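Local coordinates for protein beta-L-arabinobiosidase (Bacteroides thetaiotaomicron, PDB 5MQR) that is a gut-bacterial glycoside hydrolase of plant pectin breakdown, a beta-L-arabinobiosidase that may also have sialidase activity, at residues R680-E685 with G691-L696; V697-S702 with Q1010-Y1015; K684-G689 with D703-I708. One frame throughout, in Å; residues are numbered along the deposited sequence.

Contact 1. Residues R680-E685 with G691-L696; sequences RKHIKE and GMTEFL
K684 and G691 form the hydrogen-bonded pair of a short antiparallel beta hairpin, strand 683-684 against 691-692. K684 N reaches G691 O at 2.9 Å with an N-H...O angle of 164°, and G691 N returns the bond to K684 O. Next along lies the non-hydrogen-bonded pair I683 and M692. Beyond it the ladder gains one more backbone bond, T693 N to H682 O at 3.2 Å, and M692 CA makes a C-H...O contact with the same oxygen. A side-chain bond reinforces this end: H682 ND1 and T693 OG1 are 2.7 Å apart. T693 OG1 sits between its backbone N and carbonyl carbon (chi1 53°), which places it at the imidazole edge and leaves T693 CG2 in contact with K684 CD, 3.7 Å away. H682 NE2 bonds Y1015 O, so both ring nitrogens are held and the ring's rotation is fixed. Over one face comes L696 CD2, 3.6 Å from the ring centroid and 24° off its normal, a CH-pi contact. The I683 and M692 side chains lie together on the hairpin face away from K684 and pack on helix 726-737; between them, I683 CG1 lies 4.0 Å from the CE methyl of selenomethionine M692.

Contact 2. Residues V697-S702 with Q1010-Y1015; sequences VQRSYS and QERSRY
V697 and R1012 are joined through a water that accepts from V697 N at 3.0 Å and donates to R1012 O at 2.6 Å. This surface contact links the loop before helix 712-719 to the loop before helix 1022-1029, some 310 residues on in the MGH1-like glycoside hydrolase region; no direct hydrogen bond crosses it. The two methyls of V697 pack against the 3-10 turn 1011-1013: V697 CG2 lies 3.9 Å from R1012 CB, and V697 CG1 4.2 Å from E1011 CG. The more distinctive pairing is between arginines. Bends at both middle torsions of R699 (chi2 -70°, chi3 -76°) bring NE and NH2 round to converge side-on upon Y701 OH, at 3.0 Å and 3.1 Å. The hydroxyl lies in the guanidinium plane, so this two-nitrogen grip sets the group's orientation. Separately, R699 CB sits over one face of the phenol, offset toward its rim. R699 NH1 stands over one face of the R1012 guanidinium, 3.6 Å from R1012 NH1, but the planes are 60° apart and do not stack. R1012 arrives by a chain bent at chi3, with NE in a salt bridge to E996. Were R699 replaced by an alanine, Y701 OH would probably lose both donors and F695 its cation-pi partner. Neither segment puts an acid between the guanidinium groups; their closeness is probably made tolerable by their other partners, E996 and perhaps a nearby bound HEPES for R1012, the phenol oxygen and F695 ring for R699.

Contact 3. Residues K684-G689 with D703-I708; sequences KETPVG and DKYNLI
Y705 lays its ring against T686, P687 and V688, the type I turn T686-G689 at the tip of the hairpin, and so joins that turn to the loop ahead of helix 712-719. The tyrosine projects from a tight bend in which its own phi is positive and L707 N bonds K704 O. From CB outward, the first neighbour is T686 CG2, 3.8 Å from Y705 CB. The same methyl lies 3.7 Å from Y705 CG, which stands beside the backbone N with chi1 at -35°, well short of the staggered -60°. The ring beyond is sandwiched. T686 CB lies over one face, 3.8 Å from the centroid and 15° off the normal, a CH-pi contact; K704 CB covers the centre of the opposite face. P687 CD comes obliquely to Y705 CE1 (3.6 Å) and V688 CG2 obliquely to Y705 CE2 (4.3 Å), both from the threonine's side of the ring plane. At the tip, Y705 OH receives a bond from K704 NZ at 3.1 Å, and that ammonium also bonds G738 O. The threonine under the ring is itself held: T686 OG1 donates to G689 O at 2.6 Å, and it accepts from V688 N in an ST turn. K684 runs past the Y705 carbonyl, with K684 CE 3.2 Å from Y705 O, while its NZ makes a weak bond to Q643. No hydrogen bond crosses the contact, so its cohesion rests mainly on aliphatic carbon against an aromatic ring, with T686 OG1 paired within its own turn and Y705 OH accepting from the neighbouring lysine.

Contacts 1 and 3 share K684 and E685 and have centres about 8 Å apart; the centre of contact 2 lies about 11 Å from that of contact 1 and about 15 Å from that of contact 3. N706 ties the 697-702 loop to contact 3, its ND2 2.9 Å from V697 O and its OD1 2.9 Å from R699 N. From contact 1, the F695 ring packs into contact 2, with F695 CE2 3.3 Å from Y701 OH and F695 CD1 3.3 Å from R1012 O. A bound HEPES buffer molecule marks this side, about 4 Å from the nearest atoms of the R1012 side chain and about 6 Å from the nearest of F695.

Contact 1. Residues R680-E685 with G691-L696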
ATOM      1  N   ARG A 680      18.949  -0.336  22.961  1.00 23.08           N
ATOM      2  CA  ARG A 680      18.893  -1.729  23.362  1.00 23.32           C
ATOM      3  C   ARG A 680      20.097  -2.179  24.217  1.00 23.61           C
ATOM      4  O   ARG A 680      19.944  -3.046  25.094  1.00 23.67           O
ATOM      5  CB  ARG A 680      18.599  -2.643  22.149  1.00 23.70           C
ATOM      6  CG  ARG A 680      19.441  -3.902  22.008  1.00 24.73           C
ATOM      7  CD  ARG A 680      20.695  -3.444  21.299  1.00 25.61           C
ATOM      8  NE  ARG A 680      21.817  -4.221  21.604  1.00 25.85           N
ATOM      9  CZ  ARG A 680      22.986  -4.094  20.999  1.00 26.13           C
ATOM     10  NH1 ARG A 680      23.221  -3.200  20.030  1.00 25.45           N
ATOM     11  NH2 ARG A 680      23.944  -4.906  21.404  1.00 27.05           N
ATOM     12  N   LYS A 681      21.261  -1.564  24.001  1.00 23.36           N
ATOM     13  CA  LYS A 681      22.460  -1.870  24.784  1.00 23.53           C
ATOM     14  C   LYS A 681      22.265  -1.609  26.259  1.00 24.15           C
ATOM     15  O   LYS A 681      22.976  -2.191  27.091  1.00 24.39           O
ATOM     16  CB  LYS A 681      23.661  -1.048  24.316  1.00 23.39           C
ATOM     17  CG  LYS A 681      24.188  -1.406  22.929  1.00 22.95           C
ATOM     18  CD  LYS A 681      25.239  -0.389  22.477  1.00 23.19           C
ATOM     19  CE  LYS A 681      25.947  -0.817  21.194  1.00 22.86           C
ATOM     20  NZ  LYS A 681      26.879  -1.959  21.417  1.00 23.10           N
ATOM     21  N   HIS A 682      21.308  -0.729  26.585  1.00 24.31           N
ATOM     22  CA  HIS A 682      21.097  -0.274  27.952  1.00 24.70           C
ATOM     23  C   HIS A 682      20.131  -1.119  28.761  1.00 25.49           C
ATOM     24  O   HIS A 682      19.965  -0.886  29.957  1.00 26.05           O
ATOM     25  CB  HIS A 682      20.708   1.203  27.970  1.00 24.59           C
ATOM     26  CG  HIS A 682      21.803   2.089  27.493  1.00 24.00           C
ATOM     27  ND1 HIS A 682      22.757   2.605  28.342  1.00 24.25           N
ATOM     28  CD2 HIS A 682      22.143   2.491  26.248  1.00 23.27           C
ATOM     29  CE1 HIS A 682      23.619   3.318  27.641  1.00 24.31           C
ATOM     30  NE2 HIS A 682      23.278   3.250  26.365  1.00 23.28           N
ATOM     31  N   ILE A 683      19.540  -2.127  28.145  1.00 25.47           N
ATOM     32  CA  ILE A 683      18.777  -3.092  28.903  1.00 26.31           C
ATOM     33  C   ILE A 683      19.778  -3.972  29.650  1.00 27.63           C
ATOM     34  O   ILE A 683      20.624  -4.630  29.020  1.00 28.15           O
ATOM     35  CB  ILE A 683      17.880  -3.910  27.977  1.00 25.81           C
ATOM     36  CG1 ILE A 683      16.882  -2.958  27.301  1.00 25.70           C
ATOM     37  CG2 ILE A 683      17.171  -5.009  28.766  1.00 26.13           C
ATOM     38  CD1 ILE A 683      16.183  -3.543  26.096  1.00 25.28           C
ATOM     39  N   LYS A 684      19.681  -3.982  30.975  1.00 28.82           N
ATOM     40  CA  LYS A 684      20.636  -4.692  31.834  1.00 30.77           C
ATOM     41  C   LYS A 684      19.953  -5.716  32.735  1.00 31.52           C
ATOM     42  O   LYS A 684      18.968  -5.392  33.371  1.00 30.93           O
ATOM     43  CB  LYS A 684      21.313  -3.656  32.710  1.00 32.30           C
ATOM     44  CG  LYS A 684      22.512  -4.138  33.513  1.00 34.10           C
ATOM     45  CD  LYS A 684      23.129  -2.931  34.213  1.00 36.14           C
ATOM     46  CE  LYS A 684      24.249  -3.315  35.160  1.00 37.78           C
ATOM     47  NZ  LYS A 684      25.279  -4.054  34.399  1.00 38.80           N
ATOM     48  N   GLU A 685      20.476  -6.937  32.817  1.00 32.82           N
ATOM     49  CA  GLU A 685      19.925  -7.919  33.771  1.00 34.92           C
ATOM     50  C   GLU A 685      20.338  -7.515  35.182  1.00 34.13           C
ATOM     51  O   GLU A 685      21.449  -7.042  35.379  1.00 33.78           O
ATOM     52  CB  GLU A 685      20.342  -9.364  33.432  1.00 38.06           C
ATOM     53  CG  GLU A 685      19.791  -9.797  32.071  1.00 40.70           C
ATOM     54  CD  GLU A 685      20.030 -11.251  31.643  1.00 44.08           C
ATOM     55  OE1 GLU A 685      20.838 -12.002  32.261  1.00 46.30           O
ATOM     56  OE2 GLU A 685      19.387 -11.628  30.618  1.00 47.21           O
ATOM     57  N   GLY A 691      16.954  -3.525  34.267  1.00 24.92           N
ATOM     58  CA  GLY A 691      17.216  -2.127  34.549  1.00 24.99           C
ATOM     59  C   GLY A 691      17.572  -1.447  33.244  1.00 24.34           C
ATOM     60  O   GLY A 691      17.830  -2.140  32.249  1.00 24.10           O
HETATM   61  N   MSE A 692      17.548  -0.107  33.243  1.00 24.14           N
HETATM   62  CA  MSE A 692      18.000   0.705  32.106  1.00 24.02           C
HETATM   63  C   MSE A 692      19.055   1.695  32.543  1.00 24.21           C
HETATM   64  O   MSE A 692      18.791   2.615  33.338  1.00 24.54           O
HETATM   65  CB  MSE A 692      16.857   1.410  31.371  1.00 24.26           C
HETATM   66  CG  MSE A 692      17.368   2.276  30.231  1.00 24.16           C
HETATM   67 SE   MSE A 692      15.953   2.582  28.891  1.00 25.41          SE
HETATM   68  CE  MSE A 692      16.034   0.905  27.840  1.00 24.70           C
ATOM     69  N   THR A 693      20.252   1.528  31.978  1.00 23.87           N
ATOM     70  CA  THR A 693      21.378   2.403  32.216  1.00 24.06           C
ATOM     71  C   THR A 693      21.342   3.689  31.372  1.00 23.86           C
ATOM     72  O   THR A 693      20.549   3.819  30.415  1.00 23.24           O
ATOM     73  CB  THR A 693      22.693   1.659  31.914  1.00 24.34           C
ATOM     74  OG1 THR A 693      22.622   1.101  30.600  1.00 24.00           O
ATOM     75  CG2 THR A 693      22.922   0.518  32.917  1.00 24.76           C
ATOM     76  N   GLU A 694      22.209   4.624  31.769  1.00 23.70           N
ATOM     77  CA  GLU A 694      22.457   5.897  31.092  1.00 23.81           C
ATOM     78  C   GLU A 694      23.858   5.844  30.436  1.00 23.93           C
ATOM     79  O   GLU A 694      23.978   5.984  29.192  1.00 23.23           O
ATOM     80  CB  GLU A 694      22.346   7.057  32.104  1.00 24.47           C
ATOM     81  CG  GLU A 694      22.644   8.442  31.560  1.00 24.74           C
ATOM     82  CD  GLU A 694      22.887   9.496  32.636  1.00 25.35           C
ATOM     83  OE1 GLU A 694      21.944   9.906  33.334  1.00 25.14           O
ATOM     84  OE2 GLU A 694      24.030   9.971  32.734  1.00 26.86           O
ATOM     85  N   PHE A 695      24.889   5.662  31.285  1.00 24.18           N
ATOM     86  CA  PHE A 695      26.255   5.356  30.867  1.00 24.53           C
ATOM     87  C   PHE A 695      26.401   3.844  30.863  1.00 25.15           C
ATOM     88  O   PHE A 695      25.948   3.180  31.811  1.00 26.17           O
ATOM     89  CB  PHE A 695      27.278   5.866  31.880  1.00 25.00           C
ATOM     90  CG  PHE A 695      27.593   7.335  31.780  1.00 25.03           C
ATOM     91  CD1 PHE A 695      28.532   7.789  30.877  1.00 25.09           C
ATOM     92  CD2 PHE A 695      27.005   8.241  32.638  1.00 25.50           C
ATOM     93  CE1 PHE A 695      28.871   9.133  30.808  1.00 25.36           C
ATOM     94  CE2 PHE A 695      27.322   9.585  32.580  1.00 25.75           C
ATOM     95  CZ  PHE A 695      28.266  10.033  31.662  1.00 25.92           C
ATOM     96  N   LEU A 696      27.060   3.297  29.843  1.00 25.05           N
ATOM     97  CA  LEU A 696      27.445   1.872  29.861  1.00 25.40           C
ATOM     98  C   LEU A 696      28.610   1.638  30.829  1.00 25.65           C
ATOM     99  O   LEU A 696      28.593   0.677  31.584  1.00 25.38           O
ATOM    100  CB  LEU A 696      27.822   1.349  28.477  1.00 25.20           C
ATOM    101  CG  LEU A 696      26.731   1.399  27.415  1.00 25.45           C
ATOM    102  CD1 LEU A 696      27.311   0.900  26.100  1.00 25.39           C
ATOM    103  CD2 LEU A 696      25.527   0.562  27.797  1.00 25.78           C
TER

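Contact 2. Residues V697-S702 with Q1010-Y1015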
ATOM      1  N   VAL A 697      29.597   2.531  30.805  1.00 25.79           N
ATOM      2  CA  VAL A 697      30.706   2.469  31.749  1.00 26.87           C
ATOM      3  C   VAL A 697      30.240   2.663  33.203  1.00 28.07           C
ATOM      4  O   VAL A 697      29.213   3.302  33.466  1.00 27.12           O
ATOM      5  CB  VAL A 697      31.831   3.491  31.429  1.00 26.63           C
ATOM      6  CG1 VAL A 697      32.406   3.267  30.024  1.00 25.89           C
ATOM      7  CG2 VAL A 697      31.354   4.926  31.654  1.00 26.33           C
ATOM      8  N   GLN A 698      31.001   2.077  34.128  1.00 29.71           N
ATOM      9  CA  GLN A 698      30.652   2.048  35.546  1.00 31.50           C
ATOM     10  C   GLN A 698      30.861   3.427  36.154  1.00 30.94           C
ATOM     11  O   GLN A 698      31.994   3.868  36.263  1.00 30.87           O
ATOM     12  CB  GLN A 698      31.536   1.040  36.297  1.00 34.18           C
ATOM     13  CG  GLN A 698      31.347   0.995  37.812  1.00 36.86           C
ATOM     14  CD  GLN A 698      30.060   0.313  38.190  1.00 40.20           C
ATOM     15  OE1 GLN A 698      29.109   0.946  38.707  1.00 42.37           O
ATOM     16  NE2 GLN A 698      29.998  -0.993  37.910  1.00 42.27           N
ATOM     17  N   ARG A 699      29.794   4.087  36.589  1.00 30.24           N
ATOM     18  CA  ARG A 699      29.929   5.414  37.223  1.00 30.92           C
ATOM     19  C   ARG A 699      29.989   5.314  38.758  1.00 31.15           C
ATOM     20  O   ARG A 699      29.298   4.504  39.356  1.00 31.54           O
ATOM     21  CB  ARG A 699      28.808   6.344  36.758  1.00 30.04           C
ATOM     22  CG  ARG A 699      28.691   6.406  35.235  1.00 29.76           C
ATOM     23  CD  ARG A 699      29.854   7.140  34.596  1.00 29.26           C
ATOM     24  NE  ARG A 699      29.732   8.579  34.777  1.00 29.15           N
ATOM     25  CZ  ARG A 699      30.724   9.463  34.648  1.00 29.30           C
ATOM     26  NH1 ARG A 699      31.966   9.085  34.358  1.00 29.57           N
ATOM     27  NH2 ARG A 699      30.473  10.748  34.824  1.00 29.33           N
ATOM     28  N   SER A 700      30.804   6.158  39.371  1.00 31.67           N
ATOM     29  CA  SER A 700      31.031   6.110  40.831  1.00 32.92           C
ATOM     30  C   SER A 700      29.860   6.655  41.672  1.00 33.18           C
ATOM     31  O   SER A 700      29.824   6.431  42.884  1.00 34.78           O
ATOM     32  CB  SER A 700      32.290   6.898  41.195  1.00 32.37           C
ATOM     33  OG  SER A 700      32.075   8.273  40.948  1.00 32.41           O
ATOM     34  N   TYR A 701      28.932   7.382  41.040  1.00 31.92           N
ATOM     35  CA  TYR A 701      27.798   8.017  41.744  1.00 31.25           C
ATOM     36  C   TYR A 701      26.478   7.312  41.429  1.00 30.39           C
ATOM     37  O   TYR A 701      25.412   7.737  41.859  1.00 29.84           O
ATOM     38  CB  TYR A 701      27.728   9.509  41.394  1.00 30.83           C
ATOM     39  CG  TYR A 701      27.675   9.757  39.899  1.00 30.15           C
ATOM     40  CD1 TYR A 701      26.464   9.698  39.212  1.00 28.97           C
ATOM     41  CD2 TYR A 701      28.841  10.011  39.171  1.00 29.58           C
ATOM     42  CE1 TYR A 701      26.411   9.910  37.850  1.00 28.48           C
ATOM     43  CE2 TYR A 701      28.798  10.227  37.802  1.00 28.89           C
ATOM     44  CZ  TYR A 701      27.579  10.174  37.143  1.00 28.57           C
ATOM     45  OH  TYR A 701      27.507  10.381  35.782  1.00 27.58           O
ATOM     46  N   SER A 702      26.550   6.215  40.689  1.00 30.43           N
ATOM     47  CA  SER A 702      25.341   5.526  40.277  1.00 30.40           C
ATOM     48  C   SER A 702      24.761   4.765  41.465  1.00 30.42           C
ATOM     49  O   SER A 702      25.428   4.567  42.464  1.00 30.45           O
ATOM     50  CB  SER A 702      25.639   4.605  39.108  1.00 30.26           C
ATOM     51  OG  SER A 702      26.583   3.642  39.513  1.00 31.74           O
ATOM     52  N   GLN A1010      36.706   9.386  23.964  1.00 27.27           N
ATOM     53  CA  GLN A1010      36.586   8.742  25.280  1.00 27.15           C
ATOM     54  C   GLN A1010      35.413   7.747  25.296  1.00 26.64           C
ATOM     55  O   GLN A1010      34.319   8.017  24.793  1.00 26.08           O
ATOM     56  CB  GLN A1010      36.407   9.766  26.400  1.00 26.87           C
ATOM     57  CG  GLN A1010      37.585  10.696  26.623  1.00 27.53           C
ATOM     58  CD  GLN A1010      37.281  11.819  27.614  1.00 27.71           C
ATOM     59  OE1 GLN A1010      36.722  11.583  28.675  1.00 27.67           O
ATOM     60  NE2 GLN A1010      37.677  13.035  27.275  1.00 27.68           N
ATOM     61  N   GLU A1011      35.671   6.601  25.903  1.00 26.98           N
ATOM     62  CA  GLU A1011      34.731   5.487  25.907  1.00 26.63           C
ATOM     63  C   GLU A1011      33.397   5.810  26.566  1.00 25.61           C
ATOM     64  O   GLU A1011      32.350   5.354  26.107  1.00 25.20           O
ATOM     65  CB  GLU A1011      35.353   4.268  26.596  1.00 26.99           C
ATOM     66  CG  GLU A1011      34.493   3.029  26.432  1.00 27.00           C
ATOM     67  CD  GLU A1011      35.048   1.790  27.075  1.00 27.61           C
ATOM     68  OE1 GLU A1011      36.208   1.780  27.551  1.00 27.92           O
ATOM     69  OE2 GLU A1011      34.275   0.807  27.098  1.00 27.99           O
ATOM     70  N   ARG A1012      33.449   6.545  27.657  1.00 25.22           N
ATOM     71  CA  ARG A1012      32.241   6.905  28.409  1.00 25.54           C
ATOM     72  C   ARG A1012      31.058   7.452  27.577  1.00 25.29           C
ATOM     73  O   ARG A1012      29.891   7.188  27.904  1.00 25.20           O
ATOM     74  CB  ARG A1012      32.577   7.922  29.496  1.00 25.62           C
ATOM     75  CG  ARG A1012      33.176   9.230  28.985  1.00 26.08           C
ATOM     76  CD  ARG A1012      33.492  10.169  30.153  1.00 26.90           C
ATOM     77  NE  ARG A1012      32.346  11.005  30.500  1.00 26.75           N
ATOM     78  CZ  ARG A1012      32.284  11.806  31.558  1.00 27.53           C
ATOM     79  NH1 ARG A1012      33.290  11.888  32.440  1.00 28.01           N
ATOM     80  NH2 ARG A1012      31.203  12.551  31.740  1.00 27.79           N
ATOM     81  N   SER A1013      31.363   8.238  26.541  1.00 25.16           N
ATOM     82  CA  SER A1013      30.324   8.888  25.746  1.00 25.20           C
ATOM     83  C   SER A1013      29.618   7.952  24.771  1.00 24.41           C
ATOM     84  O   SER A1013      28.519   8.266  24.310  1.00 23.91           O
ATOM     85  CB  SER A1013      30.899  10.044  24.946  1.00 25.44           C
ATOM     86  OG  SER A1013      31.247  11.080  25.808  1.00 26.82           O
ATOM     87  N   ARG A1014      30.263   6.844  24.423  1.00 23.99           N
ATOM     88  CA  ARG A1014      29.754   5.977  23.368  1.00 23.63           C
ATOM     89  C   ARG A1014      28.407   5.400  23.753  1.00 22.78           C
ATOM     90  O   ARG A1014      28.273   4.847  24.844  1.00 22.56           O
ATOM     91  CB  ARG A1014      30.735   4.849  23.065  1.00 23.96           C
ATOM     92  CG  ARG A1014      32.021   5.316  22.427  1.00 24.41           C
ATOM     93  CD  ARG A1014      32.984   4.167  22.217  1.00 24.61           C
ATOM     94  NE  ARG A1014      32.444   3.186  21.272  1.00 24.90           N
ATOM     95  CZ  ARG A1014      32.993   1.995  21.018  1.00 25.09           C
ATOM     96  NH1 ARG A1014      34.129   1.633  21.628  1.00 25.39           N
ATOM     97  NH2 ARG A1014      32.417   1.169  20.138  1.00 24.66           N
ATOM     98  N   TYR A1015      27.431   5.548  22.858  1.00 22.02           N
ATOM     99  CA  TYR A1015      26.081   4.997  23.031  1.00 22.00           C
ATOM    100  C   TYR A1015      25.345   5.600  24.234  1.00 22.30           C
ATOM    101  O   TYR A1015      24.577   4.905  24.892  1.00 23.04           O
ATOM    102  CB  TYR A1015      26.117   3.450  23.148  1.00 22.22           C
ATOM    103  CG  TYR A1015      27.054   2.791  22.147  1.00 22.51           C
ATOM    104  CD1 TYR A1015      26.872   2.957  20.765  1.00 22.12           C
ATOM    105  CD2 TYR A1015      28.125   2.023  22.571  1.00 23.22           C
ATOM    106  CE1 TYR A1015      27.735   2.389  19.845  1.00 22.21           C
ATOM    107  CE2 TYR A1015      28.989   1.439  21.649  1.00 23.62           C
ATOM    108  CZ  TYR A1015      28.790   1.634  20.291  1.00 23.23           C
ATOM    109  OH  TYR A1015      29.659   1.042  19.408  1.00 23.56           O
TER
HETATM  110  O   HOH W   1      29.470   4.711  28.676  1.00 25.81           O

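Contact 3. Residues K684-G689 with D703-I708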
ATOM      1  N   LYS A 684      19.681  -3.982  30.975  1.00 28.82           N
ATOM      2  CA  LYS A 684      20.636  -4.692  31.834  1.00 30.77           C
ATOM      3  C   LYS A 684      19.953  -5.716  32.735  1.00 31.52           C
ATOM      4  O   LYS A 684      18.968  -5.392  33.371  1.00 30.93           O
ATOM      5  CB  LYS A 684      21.313  -3.656  32.710  1.00 32.30           C
ATOM      6  CG  LYS A 684      22.512  -4.138  33.513  1.00 34.10           C
ATOM      7  CD  LYS A 684      23.129  -2.931  34.213  1.00 36.14           C
ATOM      8  CE  LYS A 684      24.249  -3.315  35.160  1.00 37.78           C
ATOM      9  NZ  LYS A 684      25.279  -4.054  34.399  1.00 38.80           N
ATOM     10  N   GLU A 685      20.476  -6.937  32.817  1.00 32.82           N
ATOM     11  CA  GLU A 685      19.925  -7.919  33.771  1.00 34.92           C
ATOM     12  C   GLU A 685      20.338  -7.515  35.182  1.00 34.13           C
ATOM     13  O   GLU A 685      21.449  -7.042  35.379  1.00 33.78           O
ATOM     14  CB  GLU A 685      20.342  -9.364  33.432  1.00 38.06           C
ATOM     15  CG  GLU A 685      19.791  -9.797  32.071  1.00 40.70           C
ATOM     16  CD  GLU A 685      20.030 -11.251  31.643  1.00 44.08           C
ATOM     17  OE1 GLU A 685      20.838 -12.002  32.261  1.00 46.30           O
ATOM     18  OE2 GLU A 685      19.387 -11.628  30.618  1.00 47.21           O
ATOM     19  N   THR A 686      19.412  -7.607  36.136  1.00 33.63           N
ATOM     20  CA  THR A 686      19.717  -7.403  37.562  1.00 33.26           C
ATOM     21  C   THR A 686      19.000  -8.468  38.367  1.00 33.87           C
ATOM     22  O   THR A 686      18.070  -9.071  37.876  1.00 34.06           O
ATOM     23  CB  THR A 686      19.318  -5.995  38.098  1.00 32.78           C
ATOM     24  OG1 THR A 686      17.965  -5.984  38.585  1.00 32.36           O
ATOM     25  CG2 THR A 686      19.500  -4.902  37.053  1.00 31.93           C
ATOM     26  N   PRO A 687      19.401  -8.694  39.623  1.00 34.50           N
ATOM     27  CA  PRO A 687      18.655  -9.704  40.404  1.00 35.48           C
ATOM     28  C   PRO A 687      17.161  -9.398  40.623  1.00 35.40           C
ATOM     29  O   PRO A 687      16.417 -10.323  40.928  1.00 36.21           O
ATOM     30  CB  PRO A 687      19.409  -9.772  41.743  1.00 36.17           C
ATOM     31  CG  PRO A 687      20.761  -9.158  41.477  1.00 36.46           C
ATOM     32  CD  PRO A 687      20.571  -8.175  40.346  1.00 35.37           C
ATOM     33  N   VAL A 688      16.725  -8.145  40.439  1.00 34.15           N
ATOM     34  CA  VAL A 688      15.297  -7.809  40.528  1.00 33.80           C
ATOM     35  C   VAL A 688      14.589  -7.601  39.183  1.00 32.51           C
ATOM     36  O   VAL A 688      13.473  -7.109  39.138  1.00 32.94           O
ATOM     37  CB  VAL A 688      15.080  -6.592  41.439  1.00 34.60           C
ATOM     38  CG1 VAL A 688      15.555  -6.940  42.846  1.00 35.28           C
ATOM     39  CG2 VAL A 688      15.782  -5.340  40.894  1.00 33.88           C
ATOM     40  N   GLY A 689      15.217  -8.013  38.092  1.00 31.49           N
ATOM     41  CA  GLY A 689      14.673  -7.808  36.755  1.00 30.00           C
ATOM     42  C   GLY A 689      15.464  -6.758  35.993  1.00 28.78           C
ATOM     43  O   GLY A 689      16.469  -6.245  36.471  1.00 27.87           O
ATOM     44  N   ASP A 703      23.498   4.380  41.359  1.00 30.44           N
ATOM     45  CA  ASP A 703      22.857   3.541  42.363  1.00 31.47           C
ATOM     46  C   ASP A 703      23.260   2.095  42.047  1.00 31.75           C
ATOM     47  O   ASP A 703      24.191   1.870  41.259  1.00 30.86           O
ATOM     48  CB  ASP A 703      21.329   3.743  42.315  1.00 31.63           C
ATOM     49  CG  ASP A 703      20.660   3.553  43.658  1.00 32.34           C
ATOM     50  OD1 ASP A 703      21.004   2.583  44.383  1.00 32.48           O
ATOM     51  OD2 ASP A 703      19.775   4.378  43.977  1.00 32.68           O
ATOM     52  N   LYS A 704      22.563   1.120  42.636  1.00 33.05           N
ATOM     53  CA  LYS A 704      22.791  -0.303  42.335  1.00 33.29           C
ATOM     54  C   LYS A 704      22.662  -0.544  40.826  1.00 32.00           C
ATOM     55  O   LYS A 704      21.927   0.181  40.124  1.00 30.81           O
ATOM     56  CB  LYS A 704      21.798  -1.195  43.096  1.00 35.16           C
ATOM     57  CG  LYS A 704      21.827  -1.074  44.634  1.00 37.06           C
ATOM     58  CD  LYS A 704      21.171  -2.267  45.351  1.00 38.53           C
ATOM     59  CE  LYS A 704      19.647  -2.229  45.271  1.00 39.84           C
ATOM     60  NZ  LYS A 704      18.965  -3.577  45.194  1.00 41.09           N
ATOM     61  N   TYR A 705      23.414  -1.523  40.330  1.00 30.97           N
ATOM     62  CA  TYR A 705      23.377  -1.922  38.919  1.00 30.43           C
ATOM     63  C   TYR A 705      23.706  -0.781  37.927  1.00 29.32           C
ATOM     64  O   TYR A 705      23.216  -0.758  36.796  1.00 29.49           O
ATOM     65  CB  TYR A 705      22.021  -2.575  38.602  1.00 30.75           C
ATOM     66  CG  TYR A 705      21.493  -3.368  39.763  1.00 32.27           C
ATOM     67  CD1 TYR A 705      22.301  -4.324  40.402  1.00 33.88           C
ATOM     68  CD2 TYR A 705      20.213  -3.134  40.281  1.00 32.99           C
ATOM     69  CE1 TYR A 705      21.849  -5.029  41.515  1.00 34.98           C
ATOM     70  CE2 TYR A 705      19.742  -3.854  41.380  1.00 34.52           C
ATOM     71  CZ  TYR A 705      20.559  -4.793  41.999  1.00 35.15           C
ATOM     72  OH  TYR A 705      20.103  -5.482  43.086  1.00 36.00           O
ATOM     73  N   ASN A 706      24.554   0.148  38.358  1.00 28.31           N
ATOM     74  CA  ASN A 706      24.954   1.310  37.564  1.00 27.79           C
ATOM     75  C   ASN A 706      23.786   2.255  37.128  1.00 27.14           C
ATOM     76  O   ASN A 706      23.888   2.994  36.147  1.00 26.11           O
ATOM     77  CB  ASN A 706      25.804   0.848  36.364  1.00 26.96           C
ATOM     78  CG  ASN A 706      26.689   1.933  35.823  1.00 26.74           C
ATOM     79  OD1 ASN A 706      27.266   2.722  36.581  1.00 26.77           O
ATOM     80  ND2 ASN A 706      26.801   1.994  34.494  1.00 26.75           N
ATOM     81  N   LEU A 707      22.704   2.258  37.897  1.00 27.26           N
ATOM     82  CA  LEU A 707      21.534   3.054  37.547  1.00 27.07           C
ATOM     83  C   LEU A 707      21.705   4.517  37.941  1.00 26.92           C
ATOM     84  O   LEU A 707      22.128   4.825  39.049  1.00 27.13           O
ATOM     85  CB  LEU A 707      20.288   2.470  38.198  1.00 27.79           C
ATOM     86  CG  LEU A 707      19.900   1.066  37.727  1.00 28.23           C
ATOM     87  CD1 LEU A 707      18.763   0.519  38.585  1.00 28.87           C
ATOM     88  CD2 LEU A 707      19.512   1.071  36.255  1.00 27.80           C
ATOM     89  N   ILE A 708      21.389   5.400  37.004  1.00 26.27           N
ATOM     90  CA  ILE A 708      21.400   6.832  37.210  1.00 26.10           C
ATOM     91  C   ILE A 708      20.006   7.389  36.841  1.00 26.01           C
ATOM     92  O   ILE A 708      19.491   7.123  35.758  1.00 24.95           O
ATOM     93  CB  ILE A 708      22.490   7.463  36.338  1.00 25.79           C
ATOM     94  CG1 ILE A 708      23.870   6.981  36.787  1.00 26.05           C
ATOM     95  CG2 ILE A 708      22.403   8.984  36.370  1.00 25.83           C
ATOM     96  CD1 ILE A 708      24.983   7.252  35.803  1.00 25.92           C
TER